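Local structure of alkaline serine protease AL20 (Nesterenkonia abyssinica, 3CP7) at residues S6-K11 and T111-A116; S24-A29 and P172-N177; S79-N84 and F88-A93. The protein probably hydrolyses peptide bonds as a secreted, thermostable alkaline serine protease with a trypsin-like fold. All coordinates share one frame; numbering follows the deposited sequence.

Overall arrangement
The three contacts illustrate how a trypsin-like fold treats polar groups according to their place. Contacts 1 and 2 adjoin, with centres about 5 Å apart, and lie on neighbouring strands of the first barrel, 9-16 in contact 1 and 19-27 in contact 2. Contact 1, partly buried, brings in the connection between barrels; contact 2, fully buried, reaches strand 172-175 of the second. Their own interfaces are mostly van der Waals, tied together by the amide of Asn-26. Contact 3, about 21 Å from contact 1 centre to centre, is a local helix-to-loop junction, also largely buried, beside the second subunit. It is richer in capping, stacking and water bridges.

Contact 1 of 3, residues S6-K11 and T111-A116; sequences SPHIGK and TASPIA
The connection between the two barrels of the trypsin-like fold passes the start of strand 9-16 here, and His-8 is the residue that meets it, touching Thr-111, Ala-112 and Ser-113. A type I turn from Ser-6 to Ile-9, closed by a bond of 3.0 Å from Ile-9 N to Ser-6 O, presents the histidine just before the strand. Its CG sits between the backbone N and the carbonyl carbon (chi1 46°), which brings one face of the imidazole over Ser-6 C and leads ND1 toward the linker. Ser-113 OG approaches the ring obliquely, 3.2 Å from His-8 ND1 and 3.4 Å from His-8 CE1. The methyl Thr-111 CG2 lies 4.3 Å from His-8 CD2, while His-8 CB comes 4.4 Å from Ala-112 CA. Both polar ends turn to the same third residue: His-8 ND1 hydrogen-bonds Asn-26 OD1, and Ser-113 OG takes a bond from Asn-26 ND2, which probably helps to hold both groups in their rotation. Their backbones both bond to Ile-27. The linker is thus fastened to the end of strand 19-27, beside strand 9-16, with helix 105-109 touching Pro-7 and Ala-112 and Phe-174 of strand 172-175 reaching Ser-113.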
ATOM      1  N   SER A   6     -14.168  25.399  -6.712  1.00 12.39           N
ATOM      2  CA  SER A   6     -13.255  24.270  -6.915  1.00 11.83           C
ATOM      3  C   SER A   6     -13.610  23.136  -5.959  1.00 11.49           C
ATOM      4  O   SER A   6     -12.819  22.809  -5.068  1.00 11.38           O
ATOM      5  CB  SER A   6     -11.797  24.715  -6.719  1.00 12.01           C
ATOM      6  OG  SER A   6     -11.603  25.265  -5.428  1.00 12.76           O
ATOM      7  N   PRO A   7     -14.808  22.542  -6.112  1.00 10.37           N
ATOM      8  CA  PRO A   7     -15.326  21.589  -5.131  1.00 10.59           C
ATOM      9  C   PRO A   7     -14.601  20.247  -5.078  1.00  9.96           C
ATOM     10  O   PRO A   7     -14.844  19.473  -4.158  1.00 10.78           O
ATOM     11  CB  PRO A   7     -16.782  21.387  -5.569  1.00 11.07           C
ATOM     12  CG  PRO A   7     -16.762  21.674  -7.028  1.00 10.86           C
ATOM     13  CD  PRO A   7     -15.781  22.786  -7.200  1.00 10.69           C
ATOM     14  N   HIS A   8     -13.728  19.984  -6.048  1.00  9.51           N
ATOM     15  CA  HIS A   8     -12.857  18.822  -5.965  1.00  9.27           C
ATOM     16  C   HIS A   8     -11.848  18.958  -4.824  1.00  9.26           C
ATOM     17  O   HIS A   8     -11.385  17.949  -4.306  1.00  9.20           O
ATOM     18  CB  HIS A   8     -12.148  18.564  -7.297  1.00  9.20           C
ATOM     19  CG  HIS A   8     -11.549  19.786  -7.927  1.00  9.28           C
ATOM     20  ND1 HIS A   8     -10.236  20.156  -7.732  1.00  8.67           N
ATOM     21  CD2 HIS A   8     -12.077  20.715  -8.762  1.00  9.95           C
ATOM     22  CE1 HIS A   8      -9.979  21.257  -8.422  1.00 10.01           C
ATOM     23  NE2 HIS A   8     -11.082  21.612  -9.063  1.00 11.15           N
ATOM     24  N   ILE A   9     -11.522  20.193  -4.436  1.00  9.24           N
ATOM     25  CA  ILE A   9     -10.618  20.420  -3.295  1.00  8.94           C
ATOM     26  C   ILE A   9     -11.452  20.399  -2.012  1.00  9.33           C
ATOM     27  O   ILE A   9     -12.556  20.953  -1.982  1.00  9.07           O
ATOM     28  CB  ILE A   9      -9.871  21.771  -3.391  1.00  8.95           C
ATOM     29  CG1 ILE A   9      -9.312  22.000  -4.799  1.00  9.59           C
ATOM     30  CG2 ILE A   9      -8.749  21.802  -2.352  1.00  9.45           C
ATOM     31  CD1 ILE A   9      -8.644  23.356  -4.991  1.00  8.82           C
ATOM     32  N   GLY A  10     -10.937  19.790  -0.952  1.00  8.79           N
ATOM     33  CA  GLY A  10     -11.712  19.706   0.280  1.00  9.09           C
ATOM     34  C   GLY A  10     -10.857  19.579   1.513  1.00  8.58           C
ATOM     35  O   GLY A  10      -9.630  19.433   1.424  1.00  8.48           O
ATOM     36  N   LYS A  11     -11.529  19.624   2.663  1.00  9.02           N
ATOM     37  CA  LYS A  11     -10.881  19.565   3.967  1.00  9.19           C
ATOM     38  C   LYS A  11     -10.942  18.121   4.465  1.00  9.34           C
ATOM     39  O   LYS A  11     -11.900  17.399   4.151  1.00  9.86           O
ATOM     40  CB  LYS A  11     -11.583  20.518   4.938  1.00  9.39           C
ATOM     41  CG  LYS A  11     -10.951  20.614   6.320  1.00  8.50           C
ATOM     42  CD  LYS A  11     -11.705  21.614   7.159  1.00  9.73           C
ATOM     43  CE  LYS A  11     -11.146  21.724   8.562  1.00  9.91           C
ATOM     44  NZ  LYS A  11      -9.885  22.501   8.645  1.00  9.74           N
ATOM     45  N   THR A 111     -17.089  16.428 -11.160  1.00 11.09           N
ATOM     46  CA  THR A 111     -15.796  16.754 -11.743  1.00 10.50           C
ATOM     47  C   THR A 111     -14.675  16.229 -10.853  1.00 10.00           C
ATOM     48  O   THR A 111     -14.922  15.750  -9.734  1.00 10.64           O
ATOM     49  CB  THR A 111     -15.659  18.276 -11.990  1.00 10.39           C
ATOM     50  OG1 THR A 111     -14.523  18.540 -12.825  1.00 10.44           O
ATOM     51  CG2 THR A 111     -15.539  19.063 -10.684  1.00 11.82           C
ATOM     52  N   ALA A 112     -13.458  16.286 -11.397  1.00  9.90           N
ATOM     53  CA  ALA A 112     -12.254  15.833 -10.709  1.00  9.57           C
ATOM     54  C   ALA A 112     -11.071  16.432 -11.432  1.00  9.78           C
ATOM     55  O   ALA A 112     -11.157  16.793 -12.610  1.00 11.14           O
ATOM     56  CB  ALA A 112     -12.157  14.317 -10.759  1.00  9.84           C
ATOM     57  N   SER A 113      -9.946  16.534 -10.732  1.00  9.17           N
ATOM     58  CA  SER A 113      -8.712  16.991 -11.359  1.00  9.02           C
ATOM     59  C   SER A 113      -8.033  15.880 -12.141  1.00  8.90           C
ATOM     60  O   SER A 113      -8.005  14.734 -11.685  1.00  9.06           O
ATOM     61  CB  SER A 113      -7.733  17.436 -10.285  1.00  9.37           C
ATOM     62  OG  SER A 113      -8.249  18.538  -9.586  1.00  8.99           O
ATOM     63  N   PRO A 114      -7.422  16.229 -13.289  1.00  9.33           N
ATOM     64  CA  PRO A 114      -6.494  15.278 -13.890  1.00  9.64           C
ATOM     65  C   PRO A 114      -5.267  15.185 -12.981  1.00  8.94           C
ATOM     66  O   PRO A 114      -5.045  16.073 -12.146  1.00  9.18           O
ATOM     67  CB  PRO A 114      -6.121  15.915 -15.242  1.00 10.48           C
ATOM     68  CG  PRO A 114      -6.790  17.242 -15.308  1.00 11.25           C
ATOM     69  CD  PRO A 114      -7.468  17.520 -14.001  1.00  9.79           C
ATOM     70  N   ILE A 115      -4.485  14.131 -13.146  1.00  8.89           N
ATOM     71  CA  ILE A 115      -3.274  13.952 -12.345  1.00  9.24           C
ATOM     72  C   ILE A 115      -2.157  13.559 -13.298  1.00  9.59           C
ATOM     73  O   ILE A 115      -2.377  12.804 -14.247  1.00 10.73           O
ATOM     74  CB  ILE A 115      -3.518  12.930 -11.204  1.00  8.97           C
ATOM     75  CG1 ILE A 115      -2.301  12.808 -10.277  1.00  8.95           C
ATOM     76  CG2 ILE A 115      -3.964  11.570 -11.769  1.00 11.30           C
ATOM     77  CD1 ILE A 115      -2.604  12.047  -8.991  1.00  8.91           C
ATOM     78  N   ALA A 116      -0.970  14.108 -13.058  1.00  9.00           N
ATOM     79  CA  ALA A 116       0.181  13.947 -13.954  1.00  9.03           C
ATOM     80  C   ALA A 116       1.405  13.463 -13.186  1.00  8.51           C
ATOM     81  O   ALA A 116       1.610  13.819 -12.016  1.00  8.79           O
ATOM     82  CB  ALA A 116       0.501  15.265 -14.671  1.00  9.68           C
TER

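Contact 2 of 3, residues S24-A29 and P172-N177; sequences SANIVA and PWFLGN
Asn-26 ND2 is gripped by two acceptors, Ser-113 OG and Gln-183 OE1, while it also meets the rim of Phe-174, 3.6 Å from Phe-174 CE2. The amide stands steeply to the phenyl ring, their planes 77° apart, and both of its polar atoms lie at the ring's edge, with Asn-26 OD1, bonded to His-8, 3.8 Å from Phe-174 CZ. With CG anti to the backbone N (chi1 -173°), the Asn-26 side chain extends from its strand toward Phe-174, which comes from the opposite direction. The proline ring crosses at about a right angle, Pro-172 CG and Asn-26 CB being 3.8 Å apart. Strands 24-27 and 172-175 exchange no hydrogen bond; their short axes approach to 7.9 Å at 48°, so side chains make nearly all of this contact. Cutting Asn-26 back to an alanine is likely to leave His-8 ND1, Ser-113 OG and Gln-183 OE1 without their amide partner and to open a gap at the Phe-174 edge. A polar group is thus buried at a barrel-barrel seam: its hydrogen bonds run to His-8, the linker and strand 183-191, while CB and CG pack on Pro-172 and the amide end lies at the edge of Phe-174.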
ATOM      1  N   SER A  24      -5.868  18.389   4.159  1.00  7.78           N
ATOM      2  CA  SER A  24      -6.582  18.770   2.948  1.00  7.87           C
ATOM      3  C   SER A  24      -6.421  17.627   1.951  1.00  7.47           C
ATOM      4  O   SER A  24      -5.579  16.744   2.133  1.00  7.69           O
ATOM      5  CB  SER A  24      -5.988  20.064   2.392  1.00  8.15           C
ATOM      6  OG  SER A  24      -6.060  21.126   3.342  1.00  8.53           O
ATOM      7  N   ALA A  25      -7.231  17.640   0.895  1.00  7.45           N
ATOM      8  CA  ALA A  25      -7.137  16.627  -0.152  1.00  7.85           C
ATOM      9  C   ALA A  25      -7.845  17.111  -1.405  1.00  8.03           C
ATOM     10  O   ALA A  25      -8.438  18.191  -1.420  1.00  8.01           O
ATOM     11  CB  ALA A  25      -7.737  15.307   0.321  1.00  7.99           C
ATOM     12  N   ASN A  26      -7.808  16.291  -2.451  1.00  7.73           N
ATOM     13  CA  ASN A  26      -8.365  16.688  -3.729  1.00  8.31           C
ATOM     14  C   ASN A  26      -8.865  15.493  -4.516  1.00  8.09           C
ATOM     15  O   ASN A  26      -8.152  14.513  -4.643  1.00  7.97           O
ATOM     16  CB  ASN A  26      -7.298  17.437  -4.534  1.00  8.21           C
ATOM     17  CG  ASN A  26      -7.844  18.034  -5.824  1.00  8.50           C
ATOM     18  OD1 ASN A  26      -8.784  18.834  -5.799  1.00  8.94           O
ATOM     19  ND2 ASN A  26      -7.252  17.651  -6.957  1.00  8.53           N
ATOM     20  N   ILE A  27     -10.079  15.593  -5.063  1.00  7.90           N
ATOM     21  CA  ILE A  27     -10.608  14.533  -5.923  1.00  8.16           C
ATOM     22  C   ILE A  27      -9.842  14.501  -7.241  1.00  8.06           C
ATOM     23  O   ILE A  27      -9.811  15.495  -7.976  1.00  8.62           O
ATOM     24  CB  ILE A  27     -12.120  14.703  -6.237  1.00  7.88           C
ATOM     25  CG1 ILE A  27     -12.937  14.832  -4.949  1.00  8.80           C
ATOM     26  CG2 ILE A  27     -12.616  13.527  -7.086  1.00  9.59           C
ATOM     27  CD1 ILE A  27     -14.409  15.215  -5.188  1.00  9.41           C
ATOM     28  N   VAL A  28      -9.225  13.357  -7.528  1.00  8.18           N
ATOM     29  CA  VAL A  28      -8.524  13.146  -8.794  1.00  8.52           C
ATOM     30  C   VAL A  28      -9.301  12.134  -9.628  1.00  8.54           C
ATOM     31  O   VAL A  28      -9.923  11.218  -9.086  1.00  8.90           O
ATOM     32  CB  VAL A  28      -7.049  12.697  -8.590  1.00  8.23           C
ATOM     33  CG1 VAL A  28      -6.228  13.875  -8.049  1.00  9.71           C
ATOM     34  CG2 VAL A  28      -6.943  11.443  -7.689  1.00  9.47           C
ATOM     35  N   ALA A  29      -9.293  12.328 -10.944  1.00  9.63           N
ATOM     36  CA  ALA A  29     -10.045  11.443 -11.844  1.00 10.06           C
ATOM     37  C   ALA A  29      -9.628  10.004 -11.606  1.00 10.74           C
ATOM     38  O   ALA A  29      -8.437   9.717 -11.554  1.00 12.00           O
ATOM     39  CB  ALA A  29      -9.799  11.829 -13.277  1.00 11.40           C
ATOM     40  N   PRO A 172      -3.675  20.019  -2.855  1.00  7.68           N
ATOM     41  CA  PRO A 172      -3.104  19.771  -4.175  1.00  7.41           C
ATOM     42  C   PRO A 172      -2.163  20.862  -4.674  1.00  7.43           C
ATOM     43  O   PRO A 172      -2.380  22.053  -4.402  1.00  7.95           O
ATOM     44  CB  PRO A 172      -4.338  19.718  -5.078  1.00  7.54           C
ATOM     45  CG  PRO A 172      -5.317  20.637  -4.393  1.00  7.95           C
ATOM     46  CD  PRO A 172      -5.098  20.405  -2.919  1.00  7.83           C
ATOM     47  N   TRP A 173      -1.131  20.445  -5.405  1.00  7.62           N
ATOM     48  CA  TRP A 173      -0.366  21.353  -6.261  1.00  8.10           C
ATOM     49  C   TRP A 173      -0.830  21.125  -7.688  1.00  8.42           C
ATOM     50  O   TRP A 173      -0.729  20.014  -8.206  1.00  8.24           O
ATOM     51  CB  TRP A 173       1.118  21.025  -6.214  1.00  8.12           C
ATOM     52  CG  TRP A 173       1.846  21.389  -4.964  1.00  7.72           C
ATOM     53  CD1 TRP A 173       1.329  21.527  -3.693  1.00  7.92           C
ATOM     54  CD2 TRP A 173       3.259  21.601  -4.851  1.00  8.72           C
ATOM     55  NE1 TRP A 173       2.343  21.861  -2.811  1.00  7.55           N
ATOM     56  CE2 TRP A 173       3.532  21.890  -3.495  1.00  7.49           C
ATOM     57  CE3 TRP A 173       4.321  21.583  -5.775  1.00  8.63           C
ATOM     58  CZ2 TRP A 173       4.826  22.165  -3.037  1.00  8.51           C
ATOM     59  CZ3 TRP A 173       5.606  21.845  -5.318  1.00  8.72           C
ATOM     60  CH2 TRP A 173       5.848  22.130  -3.964  1.00  9.00           C
ATOM     61  N   PHE A 174      -1.330  22.180  -8.322  1.00  8.97           N
ATOM     62  CA  PHE A 174      -1.719  22.109  -9.729  1.00  9.21           C
ATOM     63  C   PHE A 174      -0.673  22.796 -10.583  1.00  9.22           C
ATOM     64  O   PHE A 174      -0.195  23.886 -10.240  1.00 10.10           O
ATOM     65  CB  PHE A 174      -3.072  22.788  -9.954  1.00  9.26           C
ATOM     66  CG  PHE A 174      -4.189  22.189  -9.157  1.00  9.22           C
ATOM     67  CD1 PHE A 174      -4.830  22.915  -8.165  1.00  8.32           C
ATOM     68  CD2 PHE A 174      -4.605  20.890  -9.416  1.00  9.53           C
ATOM     69  CE1 PHE A 174      -5.877  22.345  -7.438  1.00  8.93           C
ATOM     70  CE2 PHE A 174      -5.645  20.309  -8.683  1.00  9.61           C
ATOM     71  CZ  PHE A 174      -6.285  21.040  -7.703  1.00  9.23           C
ATOM     72  N   LEU A 175      -0.311  22.145 -11.682  1.00  9.72           N
ATOM     73  CA  LEU A 175       0.519  22.792 -12.689  1.00 10.41           C
ATOM     74  C   LEU A 175      -0.193  24.036 -13.219  1.00 10.84           C
ATOM     75  O   LEU A 175      -1.382  23.987 -13.534  1.00 11.26           O
ATOM     76  CB  LEU A 175       0.840  21.817 -13.821  1.00 10.79           C
ATOM     77  CG  LEU A 175       1.823  20.726 -13.393  1.00 10.83           C
ATOM     78  CD1 LEU A 175       1.764  19.513 -14.317  1.00 12.61           C
ATOM     79  CD2 LEU A 175       3.233  21.282 -13.312  1.00 12.74           C
ATOM     80  N   GLY A 176       0.537  25.147 -13.293  1.00 11.54           N
ATOM     81  CA  GLY A 176       0.005  26.375 -13.881  1.00 11.94           C
ATOM     82  C   GLY A 176      -0.750  27.264 -12.913  1.00 12.52           C
ATOM     83  O   GLY A 176      -0.585  27.149 -11.695  1.00 12.94           O
ATOM     84  N   ASN A 177      -1.581  28.167 -13.444  1.00 13.07           N
ATOM     85  CA  ASN A 177      -2.276  29.128 -12.587  1.00 13.97           C
ATOM     86  C   ASN A 177      -3.726  28.729 -12.374  1.00 13.31           C
ATOM     87  O   ASN A 177      -4.472  28.484 -13.328  1.00 13.94           O
ATOM     88  CB  ASN A 177      -2.144  30.588 -13.097  1.00 15.58           C
ATOM     89  CG  ASN A 177      -1.846  31.600 -11.943  1.00 18.96           C
ATOM     90  OD1 ASN A 177      -2.708  31.909 -11.121  1.00 24.06           O
ATOM     91  ND2 ASN A 177      -0.612  32.086 -11.885  1.00 21.10           N
TER

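Contact 3 of 3, residues S79-N84 and F88-A93; sequences SAEWAN and FEHDYA
Helix 80-84 begins right after Ser-79 at its N-cap, and the chain returns through a short 3-10 segment at 88-89 and an inverse gamma turn centred on Asp-91. Ser-79 OG works both ways: it accepts from Trp-82 N at 3.0 Å, capping the helix, and donates to His-90 O at 2.7 Å, tying that cap to the loop. The Glu-81 carboxylate lies nearly flat on the His-90 imidazole, planes 11° apart, with OE2 3.5 Å from His-90 CG. The ring is further held by a 2.7 Å hydrogen bond between His-90 ND1 and Tyr-92 OH, and a water joins Glu-81 OE2 to that hydroxyl; Glu-81 OE1 bonds Asn-218 of the second subunit. CG of Trp-82 stands anti to the backbone N (chi1 177°), carrying the indole out alongside Asp-91. Its edge meets the Phe-88 face in a T-shaped pair at 62°, Trp-82 CZ3 being 3.7 Å from Phe-88 CE2. Over the indole face lies Asp-91 OD2, 3.9 Å from Trp-82 CD2, while Asp-91 OD1 bonds His-41 ND1 and Ser-188 OG, consistent with a catalytic triad. The stacked carboxylate would tend to favour a protonated His-90, and Trp-82, whose NE1 bonds His-44 O, probably helps to position Asp-91.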
ATOM      1  N   SER A  79       1.866   5.371   0.459  1.00  8.98           N
ATOM      2  CA  SER A  79       3.080   4.910  -0.195  1.00  9.00           C
ATOM      3  C   SER A  79       3.815   3.966   0.755  1.00  9.05           C
ATOM      4  O   SER A  79       3.687   4.087   1.985  1.00  9.29           O
ATOM      5  CB  SER A  79       3.985   6.079  -0.563  1.00  8.88           C
ATOM      6  OG  SER A  79       4.643   6.556   0.590  1.00  8.64           O
ATOM      7  N   ALA A  80       4.567   3.022   0.187  1.00  8.25           N
ATOM      8  CA  ALA A  80       5.326   2.074   0.993  1.00  9.16           C
ATOM      9  C   ALA A  80       6.418   2.770   1.767  1.00  9.42           C
ATOM     10  O   ALA A  80       6.663   2.435   2.922  1.00 10.04           O
ATOM     11  CB  ALA A  80       5.925   1.015   0.118  1.00  9.84           C
ATOM     12  N   GLU A  81       7.087   3.723   1.134  1.00  8.70           N
ATOM     13  CA  GLU A  81       8.234   4.359   1.781  1.00  8.32           C
ATOM     14  C   GLU A  81       7.788   5.270   2.920  1.00  8.46           C
ATOM     15  O   GLU A  81       8.481   5.373   3.938  1.00  8.33           O
ATOM     16  CB  GLU A  81       9.055   5.146   0.768  1.00  8.08           C
ATOM     17  CG  GLU A  81       9.593   4.313  -0.397  1.00  8.79           C
ATOM     18  CD  GLU A  81       8.644   4.223  -1.592  1.00  9.41           C
ATOM     19  OE1 GLU A  81       9.118   3.823  -2.687  1.00 10.43           O
ATOM     20  OE2 GLU A  81       7.447   4.542  -1.456  1.00  9.21           O
ATOM     21  N   TRP A  82       6.646   5.933   2.760  1.00  8.63           N
ATOM     22  CA  TRP A  82       6.101   6.704   3.875  1.00  9.31           C
ATOM     23  C   TRP A  82       5.717   5.786   5.047  1.00  9.71           C
ATOM     24  O   TRP A  82       6.149   5.993   6.186  1.00  9.80           O
ATOM     25  CB  TRP A  82       4.907   7.595   3.474  1.00  9.32           C
ATOM     26  CG  TRP A  82       4.416   8.266   4.697  1.00  9.06           C
ATOM     27  CD1 TRP A  82       3.344   7.908   5.477  1.00  9.88           C
ATOM     28  CD2 TRP A  82       5.079   9.322   5.381  1.00  9.43           C
ATOM     29  NE1 TRP A  82       3.283   8.716   6.591  1.00  8.93           N
ATOM     30  CE2 TRP A  82       4.346   9.586   6.562  1.00  9.06           C
ATOM     31  CE3 TRP A  82       6.224  10.090   5.102  1.00 10.43           C
ATOM     32  CZ2 TRP A  82       4.724  10.587   7.463  1.00 10.31           C
ATOM     33  CZ3 TRP A  82       6.594  11.095   5.993  1.00  9.81           C
ATOM     34  CH2 TRP A  82       5.846  11.327   7.161  1.00 10.27           C
ATOM     35  N   ALA A  83       4.901   4.773   4.768  1.00 10.20           N
ATOM     36  CA  ALA A  83       4.403   3.891   5.836  1.00 11.29           C
ATOM     37  C   ALA A  83       5.508   3.189   6.602  1.00 11.45           C
ATOM     38  O   ALA A  83       5.403   3.010   7.819  1.00 11.89           O
ATOM     39  CB  ALA A  83       3.448   2.852   5.266  1.00 11.82           C
ATOM     40  N   ASN A  84       6.545   2.779   5.885  1.00 11.55           N
ATOM     41  CA  ASN A  84       7.578   1.951   6.465  1.00 12.17           C
ATOM     42  C   ASN A  84       8.706   2.764   7.096  1.00 12.65           C
ATOM     43  O   ASN A  84       9.336   2.304   8.047  1.00 12.84           O
ATOM     44  CB  ASN A  84       8.114   0.944   5.435  1.00 12.60           C
ATOM     45  CG  ASN A  84       7.133  -0.208   5.162  1.00 13.47           C
ATOM     46  OD1 ASN A  84       7.220  -1.253   5.801  1.00 13.04           O
ATOM     47  ND2 ASN A  84       6.212  -0.030   4.195  1.00 11.22           N
ATOM     48  N   PHE A  88      10.081  11.312   3.355  1.00  9.23           N
ATOM     49  CA  PHE A  88       9.404  12.477   2.779  1.00  9.03           C
ATOM     50  C   PHE A  88       9.458  12.538   1.251  1.00  9.06           C
ATOM     51  O   PHE A  88       8.619  13.214   0.635  1.00  8.82           O
ATOM     52  CB  PHE A  88       9.896  13.791   3.401  1.00 10.34           C
ATOM     53  CG  PHE A  88       9.309  14.064   4.758  1.00  9.96           C
ATOM     54  CD1 PHE A  88      10.056  13.855   5.913  1.00 12.62           C
ATOM     55  CD2 PHE A  88       7.991  14.496   4.879  1.00 10.99           C
ATOM     56  CE1 PHE A  88       9.492  14.098   7.174  1.00 12.74           C
ATOM     57  CE2 PHE A  88       7.422  14.745   6.135  1.00 11.80           C
ATOM     58  CZ  PHE A  88       8.188  14.546   7.276  1.00 12.47           C
ATOM     59  N   GLU A  89      10.397  11.823   0.628  1.00  8.58           N
ATOM     60  CA  GLU A  89      10.363  11.765  -0.840  1.00  9.05           C
ATOM     61  C   GLU A  89       9.070  11.139  -1.353  1.00  8.30           C
ATOM     62  O   GLU A  89       8.715  11.321  -2.519  1.00  8.28           O
ATOM     63  CB  GLU A  89      11.566  11.016  -1.422  1.00  9.02           C
ATOM     64  CG  GLU A  89      12.882  11.770  -1.291  1.00 10.28           C
ATOM     65  CD  GLU A  89      14.006  11.179  -2.115  1.00 10.35           C
ATOM     66  OE1 GLU A  89      13.967   9.967  -2.425  1.00 12.73           O
ATOM     67  OE2 GLU A  89      14.932  11.953  -2.448  1.00 11.95           O
ATOM     68  N   HIS A  90       8.377  10.400  -0.480  1.00  7.89           N
ATOM     69  CA  HIS A  90       7.146   9.710  -0.873  1.00  7.95           C
ATOM     70  C   HIS A  90       5.995  10.021   0.063  1.00  7.92           C
ATOM     71  O   HIS A  90       5.149   9.166   0.317  1.00  7.28           O
ATOM     72  CB  HIS A  90       7.393   8.201  -1.011  1.00  8.37           C
ATOM     73  CG  HIS A  90       8.466   7.890  -2.004  1.00  8.78           C
ATOM     74  ND1 HIS A  90       8.228   7.850  -3.360  1.00  9.04           N
ATOM     75  CD2 HIS A  90       9.793   7.682  -1.847  1.00  8.91           C
ATOM     76  CE1 HIS A  90       9.359   7.597  -3.995  1.00  9.60           C
ATOM     77  NE2 HIS A  90      10.326   7.509  -3.103  1.00  9.68           N
ATOM     78  N   ASP A  91       5.925  11.260   0.541  1.00  7.42           N
ATOM     79  CA  ASP A  91       4.827  11.652   1.418  1.00  7.63           C
ATOM     80  C   ASP A  91       3.596  12.011   0.590  1.00  7.93           C
ATOM     81  O   ASP A  91       3.142  13.157   0.592  1.00  8.25           O
ATOM     82  CB  ASP A  91       5.204  12.823   2.334  1.00  7.25           C
ATOM     83  CG  ASP A  91       4.135  13.125   3.370  1.00  8.42           C
ATOM     84  OD1 ASP A  91       4.136  14.239   3.937  1.00  7.59           O
ATOM     85  OD2 ASP A  91       3.284  12.247   3.626  1.00  8.73           O
ATOM     86  N   TYR A  92       3.084  11.024  -0.142  1.00  7.68           N
ATOM     87  CA  TYR A  92       1.835  11.147  -0.888  1.00  7.55           C
ATOM     88  C   TYR A  92       1.015   9.884  -0.632  1.00  7.85           C
ATOM     89  O   TYR A  92       1.543   8.845  -0.204  1.00  8.08           O
ATOM     90  CB  TYR A  92       2.083  11.342  -2.397  1.00  8.08           C
ATOM     91  CG  TYR A  92       3.051  10.343  -2.972  1.00  7.76           C
ATOM     92  CD1 TYR A  92       4.375  10.705  -3.248  1.00  7.69           C
ATOM     93  CD2 TYR A  92       2.674   9.020  -3.215  1.00  7.95           C
ATOM     94  CE1 TYR A  92       5.284   9.780  -3.751  1.00  8.93           C
ATOM     95  CE2 TYR A  92       3.574   8.089  -3.707  1.00  8.78           C
ATOM     96  CZ  TYR A  92       4.888   8.471  -3.973  1.00  7.62           C
ATOM     97  OH  TYR A  92       5.791   7.549  -4.455  1.00  8.66           O
ATOM     98  N   ALA A  93      -0.282   9.980  -0.898  1.00  7.54           N
ATOM     99  CA  ALA A  93      -1.195   8.887  -0.615  1.00  7.69           C
ATOM    100  C   ALA A  93      -2.520   9.163  -1.272  1.00  7.26           C
ATOM    101  O   ALA A  93      -2.769  10.258  -1.765  1.00  7.65           O
ATOM    102  CB  ALA A  93      -1.381   8.724   0.890  1.00  8.51           C
TER
HETATM  103  O   HOH W   1       2.044   7.501   2.072  1.00 35.48           O
HETATM  104  O   HOH W   2       5.884   4.886  -3.614  1.00 10.07           O